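Local atomic coordinates of p800 reaction center core protein (Heliobacterium modesticaldum, PDB entry 5V8K), a protein that forms the homodimeric core of a photosynthetic reaction centre, holding bacteriochlorophylls, an iron-sulfur cluster and calcium. Residues Leu327-Phe330 with Val331-Ile335; Met500-Phe503 with Ser504-Gln508. All coordinates share one frame; numbering follows the deposited sequence.

Interaction 1 (Leu327-Phe330 with Val331-Ile335); sequences LPIF and VSYGI. With GBF (Bacteriochlorophyll g), chain B.
L327, P328, I329 and F330 each offer their carbonyl to the amide four residues on, in V331, S332, Y333 and G334, so that 327-335 runs as one alpha-helix, kinked where the nitrogen of P328 makes no bond to the preceding turn. The last of these bonds, from G334 N to F330 O, is the least direct, with an N-H...O angle of only 138°. The carbonyl of P328 is gripped twice by S332, whose N and OG both lie 2.9 Å from P328 O and reach it from opposite faces of its plane. A chi1 of 63°, with OG between the backbone N and the carbonyl carbon, folds the hydroxyl back onto this turn and satisfies it at a buried position of the helix. I329 and Y333 lie side by side and point the same way; I329 CD1 rests 3.6 Å from Y333 CE1. More loosely, L327 CD1 faces V331 CG2 at 4.2 Å. F330 presents one ring face, towards its rim, to the start of the bacteriochlorophyll g tail, CE1 lying 3.6 Å from C2, while L327 CD1 approaches the ester carbonyl oxygen O1A of the same pigment at 3.6 Å. S332 and Y333 also pack on A384 of helix 376-401. This is a predicted membrane-spanning helix of a type I reaction centre, related to PsaA/PsaB, whose apolar side chains line bacteriochlorophyll pockets while a serine bonds back to its own backbone.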
# COMPACT_ATOMS: atom_id res chain seq x y z
N LEU A 327 5.67 3.56 24.34
CA LEU A 327 6.49 2.62 25.08
C LEU A 327 6.19 1.17 24.71
O LEU A 327 7.14 0.43 24.40
CB LEU A 327 6.33 2.88 26.59
CG LEU A 327 7.14 1.94 27.48
CD1 LEU A 327 8.59 2.00 27.07
CD2 LEU A 327 7.03 2.32 28.95
N PRO A 328 4.94 0.69 24.72
CA PRO A 328 4.72 -0.73 24.37
C PRO A 328 5.00 -1.06 22.90
O PRO A 328 5.46 -2.16 22.60
CB PRO A 328 3.26 -0.97 24.74
CG PRO A 328 2.64 0.40 24.77
CD PRO A 328 3.71 1.34 25.22
N ILE A 329 4.76 -0.12 21.98
CA ILE A 329 5.15 -0.31 20.58
C ILE A 329 6.66 -0.42 20.46
O ILE A 329 7.18 -1.26 19.74
CB ILE A 329 4.60 0.84 19.71
CG1 ILE A 329 3.07 0.81 19.64
CG2 ILE A 329 5.20 0.82 18.34
CD1 ILE A 329 2.50 -0.42 18.97
N PHE A 330 7.38 0.49 21.14
CA PHE A 330 8.83 0.45 21.07
C PHE A 330 9.34 -0.89 21.56
O PHE A 330 10.21 -1.49 20.93
CB PHE A 330 9.43 1.59 21.92
CG PHE A 330 10.94 1.66 21.86
CD1 PHE A 330 11.71 0.91 22.72
CD2 PHE A 330 11.57 2.42 20.91
CE1 PHE A 330 13.11 0.97 22.66
CE2 PHE A 330 12.97 2.48 20.83
CZ PHE A 330 13.73 1.75 21.72
N VAL A 331 8.82 -1.37 22.68
CA VAL A 331 9.28 -2.63 23.25
C VAL A 331 8.93 -3.80 22.32
O VAL A 331 9.79 -4.63 22.00
CB VAL A 331 8.66 -2.81 24.65
CG1 VAL A 331 8.84 -4.20 25.14
CG2 VAL A 331 9.31 -1.85 25.67
N SER A 332 7.66 -3.88 21.87
CA SER A 332 7.18 -5.01 21.08
C SER A 332 7.81 -5.02 19.68
O SER A 332 8.46 -5.99 19.30
CB SER A 332 5.64 -5.00 20.99
OG SER A 332 5.13 -3.86 20.31
N TYR A 333 7.71 -3.91 18.94
CA TYR A 333 8.23 -3.89 17.58
C TYR A 333 9.76 -3.84 17.58
O TYR A 333 10.40 -4.36 16.66
CB TYR A 333 7.61 -2.73 16.80
CG TYR A 333 6.14 -2.98 16.43
CD1 TYR A 333 5.13 -2.86 17.38
CD2 TYR A 333 5.78 -3.36 15.16
CE1 TYR A 333 3.80 -3.12 17.06
CE2 TYR A 333 4.42 -3.62 14.82
CZ TYR A 333 3.46 -3.49 15.79
OH TYR A 333 2.16 -3.75 15.51
N GLY A 334 10.38 -3.22 18.58
CA GLY A 334 11.82 -3.25 18.63
C GLY A 334 12.36 -4.64 18.91
O GLY A 334 13.31 -5.11 18.25
N ILE A 335 11.80 -5.32 19.90
CA ILE A 335 12.21 -6.70 20.16
C ILE A 335 11.98 -7.57 18.93
O ILE A 335 12.84 -8.37 18.55
CB ILE A 335 11.48 -7.28 21.38
CG1 ILE A 335 12.07 -6.71 22.67
CG2 ILE A 335 11.63 -8.81 21.43
CD1 ILE A 335 11.23 -7.05 23.88
MG GBF B . 11.55 10.95 21.64
CHA GBF B . 8.40 9.92 22.88
CHB GBF B . 12.74 10.89 24.68
CHC GBF B . 14.65 11.10 20.14
CHD GBF B . 10.15 10.41 18.40
NA GBF B . 10.75 10.55 23.39
C1A GBF B . 9.55 10.14 23.83
C2A GBF B . 9.44 9.77 25.28
C3A GBF B . 10.65 10.56 25.82
C4A GBF B . 11.43 10.68 24.54
CMA GBF B . 10.43 11.97 26.34
CAA GBF B . 9.61 8.27 25.22
CBA GBF B . 10.27 7.60 26.37
CGA GBF B . 10.29 6.15 26.02
O1A GBF B . 9.33 5.46 26.31
O2A GBF B . 11.50 5.53 25.51
NB GBF B . 13.44 10.87 22.35
C1B GBF B . 13.76 11.02 23.64
C2B GBF B . 15.14 11.16 23.77
C3B GBF B . 15.62 11.19 22.48
C4B GBF B . 14.53 11.09 21.62
CMB GBF B . 15.94 11.23 25.03
CAB GBF B . 17.03 11.34 22.06
CBB GBF B . 18.13 11.55 22.76
NC GBF B . 12.23 10.79 19.71
C1C GBF B . 13.47 10.90 19.28
C2C GBF B . 13.88 10.94 17.85
C3C GBF B . 12.48 10.69 17.47
C4C GBF B . 11.58 10.63 18.53
CMC GBF B . 14.29 12.37 17.47
CAC GBF B . 12.00 10.57 16.07
CBC GBF B . 12.90 10.61 14.85
ND GBF B . 9.86 10.25 20.77
C1D GBF B . 9.32 10.22 19.58
C2D GBF B . 7.75 9.96 19.39
C3D GBF B . 7.58 9.88 20.76
C4D GBF B . 8.72 10.04 21.54
CMD GBF B . 6.84 9.84 18.23
CAD GBF B . 6.47 9.46 21.62
OBD GBF B . 5.19 9.49 21.48
CBD GBF B . 6.98 9.57 23.01
CGD GBF B . 6.36 10.74 23.70
O1D GBF B . 6.68 11.88 23.39
O2D GBF B . 5.40 10.60 24.72
CED GBF B . 4.59 11.77 24.84
C1 GBF B . 11.66 4.12 25.60
C2 GBF B . 12.97 3.61 25.04
C3 GBF B . 14.05 3.43 25.80
C4 GBF B . 15.32 2.91 25.17
C5 GBF B . 14.02 3.77 27.27

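Interaction 2 (Met500-Phe503 with Ser504-Gln508); sequences MGYF and SYIIQ. With GB0 (Bacteriochlorophyll g'), chain C.
Y505 N donates to G501 O at 2.8 Å in a nearly straight bond (163°), and I506 N to Y502 O, also at 2.8 Å but more bent; these bonds close the first turn of helix 502-513, with G501 as its N-cap. The next one, from I507 N to F503 O, is weak. The hydroxyls of this turn find their partners elsewhere: Y502 OH bonds to O1D of a bacteriochlorophyll g, S504 OG to the amide of A469, and Y505 OH to D460, a calcium ligand. Y502 lays one ring face on the tail of bacteriochlorophyll g', CZ being 3.6 Å from C7, while CD1 of I506 meets the ring edge, 4.0 Å from Y502 CD1. I506 also reaches the macrocycle, with CG2 3.7 Å from the methine carbon CHD. M500, just ahead of the helix, crosses Q508 at about a right angle. M500 SD lies 3.7 Å from Q508 CB, and a bend at chi3 (-70°) turns CE towards the amide end, 3.7 Å from Q508 OE1. F503 and I507 touch only loosely, and I507 and S504 pack on F514 of the second subunit. Apolar surfaces thus meet pigment and partner subunit, while the tyrosine hydroxyls tie the helix start to a pigment and to the calcium site, probably fixing how this turn sits against bacteriochlorophyll g'.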
# COMPACT_ATOMS: atom_id res chain seq x y z
N MET A 500 5.93 -19.66 12.64
CA MET A 500 5.92 -18.68 11.54
C MET A 500 5.49 -17.31 12.03
O MET A 500 4.34 -17.12 12.45
CB MET A 500 5.00 -19.12 10.40
CG MET A 500 5.39 -20.45 9.75
SD MET A 500 4.31 -20.83 8.33
CE MET A 500 2.77 -21.17 9.16
N GLY A 501 6.42 -16.35 11.97
CA GLY A 501 6.04 -14.95 12.02
C GLY A 501 5.15 -14.58 10.84
O GLY A 501 5.04 -15.30 9.85
N TYR A 502 4.50 -13.42 10.97
CA TYR A 502 3.37 -13.11 10.09
C TYR A 502 3.76 -13.13 8.61
O TYR A 502 2.95 -13.49 7.74
CB TYR A 502 2.78 -11.76 10.47
CG TYR A 502 3.44 -10.55 9.86
CD1 TYR A 502 3.02 -10.04 8.66
CD2 TYR A 502 4.47 -9.88 10.53
CE1 TYR A 502 3.61 -8.94 8.10
CE2 TYR A 502 5.07 -8.76 9.98
CZ TYR A 502 4.64 -8.30 8.76
OH TYR A 502 5.23 -7.17 8.21
N PHE A 503 4.98 -12.71 8.29
CA PHE A 503 5.41 -12.67 6.90
C PHE A 503 5.54 -14.09 6.32
O PHE A 503 5.08 -14.36 5.21
CB PHE A 503 6.71 -11.87 6.83
CG PHE A 503 7.30 -11.68 5.46
CD1 PHE A 503 8.10 -12.66 4.92
CD2 PHE A 503 7.16 -10.47 4.78
CE1 PHE A 503 8.66 -12.49 3.69
CE2 PHE A 503 7.75 -10.30 3.50
CZ PHE A 503 8.50 -11.31 2.97
N SER A 504 6.12 -15.01 7.09
CA SER A 504 6.22 -16.40 6.67
C SER A 504 4.85 -17.06 6.64
O SER A 504 4.56 -17.86 5.76
CB SER A 504 7.17 -17.14 7.61
OG SER A 504 8.48 -16.61 7.55
N TYR A 505 4.00 -16.70 7.61
CA TYR A 505 2.65 -17.24 7.68
C TYR A 505 1.83 -16.78 6.48
O TYR A 505 1.01 -17.54 5.94
CB TYR A 505 2.02 -16.83 9.02
CG TYR A 505 0.51 -16.70 9.12
CD1 TYR A 505 -0.11 -15.52 8.75
CD2 TYR A 505 -0.28 -17.68 9.69
CE1 TYR A 505 -1.47 -15.34 8.89
CE2 TYR A 505 -1.62 -17.53 9.83
CZ TYR A 505 -2.24 -16.35 9.42
OH TYR A 505 -3.61 -16.15 9.54
N ILE A 506 2.07 -15.55 6.01
CA ILE A 506 1.38 -15.08 4.81
C ILE A 506 1.75 -15.95 3.62
O ILE A 506 0.88 -16.34 2.85
CB ILE A 506 1.66 -13.58 4.55
CG1 ILE A 506 0.69 -12.72 5.35
CG2 ILE A 506 1.48 -13.23 3.07
CD1 ILE A 506 1.00 -11.29 5.38
N ILE A 507 3.03 -16.31 3.49
CA ILE A 507 3.44 -17.16 2.37
C ILE A 507 2.72 -18.51 2.42
O ILE A 507 2.26 -19.03 1.39
CB ILE A 507 4.97 -17.37 2.36
CG1 ILE A 507 5.68 -16.06 2.01
CG2 ILE A 507 5.37 -18.48 1.33
CD1 ILE A 507 7.24 -16.17 2.16
N GLN A 508 2.67 -19.12 3.62
CA GLN A 508 2.10 -20.45 3.78
C GLN A 508 0.58 -20.45 3.60
O GLN A 508 0.03 -21.32 2.94
CB GLN A 508 2.49 -21.00 5.15
CG GLN A 508 2.08 -22.44 5.37
CD GLN A 508 0.64 -22.56 5.87
OE1 GLN A 508 0.14 -21.72 6.61
NE2 GLN A 508 -0.01 -23.64 5.49
C1 GB0 C . -1.74 -2.61 7.68
C2 GB0 C . -1.31 -3.69 8.63
C3 GB0 C . -0.37 -4.51 8.25
C4 GB0 C . 0.29 -4.40 6.92
C5 GB0 C . 0.02 -5.57 9.19
C6 GB0 C . 1.50 -5.52 9.45
NB GB0 C . 0.38 -6.73 -0.85
ND GB0 C . -1.41 -9.36 1.50
C10 GB0 C . 2.15 -7.64 12.61
C11 GB0 C . 3.10 -7.20 13.70
C12 GB0 C . 3.74 -8.42 14.33
C13 GB0 C . 4.26 -8.33 15.56
C14 GB0 C . 4.19 -7.07 16.35
C15 GB0 C . 4.97 -9.49 16.21
C1A GB0 C . -2.22 -6.51 2.45
C1B GB0 C . 0.06 -5.45 -1.02
C1C GB0 C . 1.20 -9.66 -1.40
C1D GB0 C . -1.55 -10.65 1.62
C2A GB0 C . -2.99 -5.24 2.72
C2B GB0 C . 0.76 -4.98 -2.12
C2C GB0 C . 1.92 -10.87 -1.87
C2D GB0 C . -2.42 -11.34 2.75
C3A GB0 C . -2.82 -4.52 1.40
C3B GB0 C . 1.52 -6.00 -2.64
C3C GB0 C . 1.06 -11.67 -0.96
C3D GB0 C . -2.74 -10.08 3.23
C4A GB0 C . -1.70 -5.35 0.84
C4B GB0 C . 1.23 -7.11 -1.85
C4C GB0 C . 0.11 -10.97 -0.23
C4D GB0 C . -2.20 -8.94 2.55
C7 GB0 C . 1.84 -6.64 10.39
C8 GB0 C . 1.81 -6.47 11.72
C9 GB0 C . 1.36 -5.17 12.30
CAA GB0 C . -2.45 -4.44 3.89
CAB GB0 C . 2.41 -5.76 -3.81
CAC GB0 C . 1.14 -13.13 -0.78
CAD GB0 C . -3.55 -9.59 4.35
CBA GB0 C . -3.36 -3.25 4.22
CBB GB0 C . 2.94 -6.64 -4.59
CBC GB0 C . 2.12 -14.00 -1.52
CBD GB0 C . -3.50 -8.09 4.32
CED GB0 C . -3.48 -6.95 7.89
CGA GB0 C . -2.85 -2.51 5.43
CGD GB0 C . -2.92 -7.66 5.61
CHA GB0 C . -2.69 -7.75 3.11
CHB GB0 C . -0.91 -4.79 -0.13
CHC GB0 C . 1.76 -8.47 -2.08
CHD GB0 C . -0.82 -11.56 0.72
CMA GB0 C . -4.02 -4.57 0.43
CMB GB0 C . 0.80 -3.58 -2.63
CMC GB0 C . 1.64 -11.09 -3.36
CMD GB0 C . -2.73 -12.73 3.11
NA GB0 C . -1.65 -6.61 1.25
NC GB0 C . 0.21 -9.66 -0.51
O1A GB0 C . -2.55 -1.32 5.39
O1D GB0 C . -1.73 -7.71 5.90
O2A GB0 C . -2.43 -3.25 6.60
O2D GB0 C . -3.86 -7.20 6.57
OBD GB0 C . -4.30 -10.13 5.22
MG GB0 C . -0.78 -8.03 0.18

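In the fold
Interaction 1 is a buried stretch within the long helix 311-344, whereas interaction 2, partly buried, forms the beginning of the short helix 502-513; their centres are 20 Å apart and they do not touch. A shared pigment joins them: Y333 of 327-335 and Y502 and I506 of 500-508 belong to the pocket of the same bacteriochlorophyll g'. Their chemistry differs with position. In interaction 1 the polar side chain of S332 is satisfied inside its own helix, and no other protein chain touches it. In interaction 2 hydroxyls reach outward to pigment, backbone and calcium ligand, and the helix faces the second subunit.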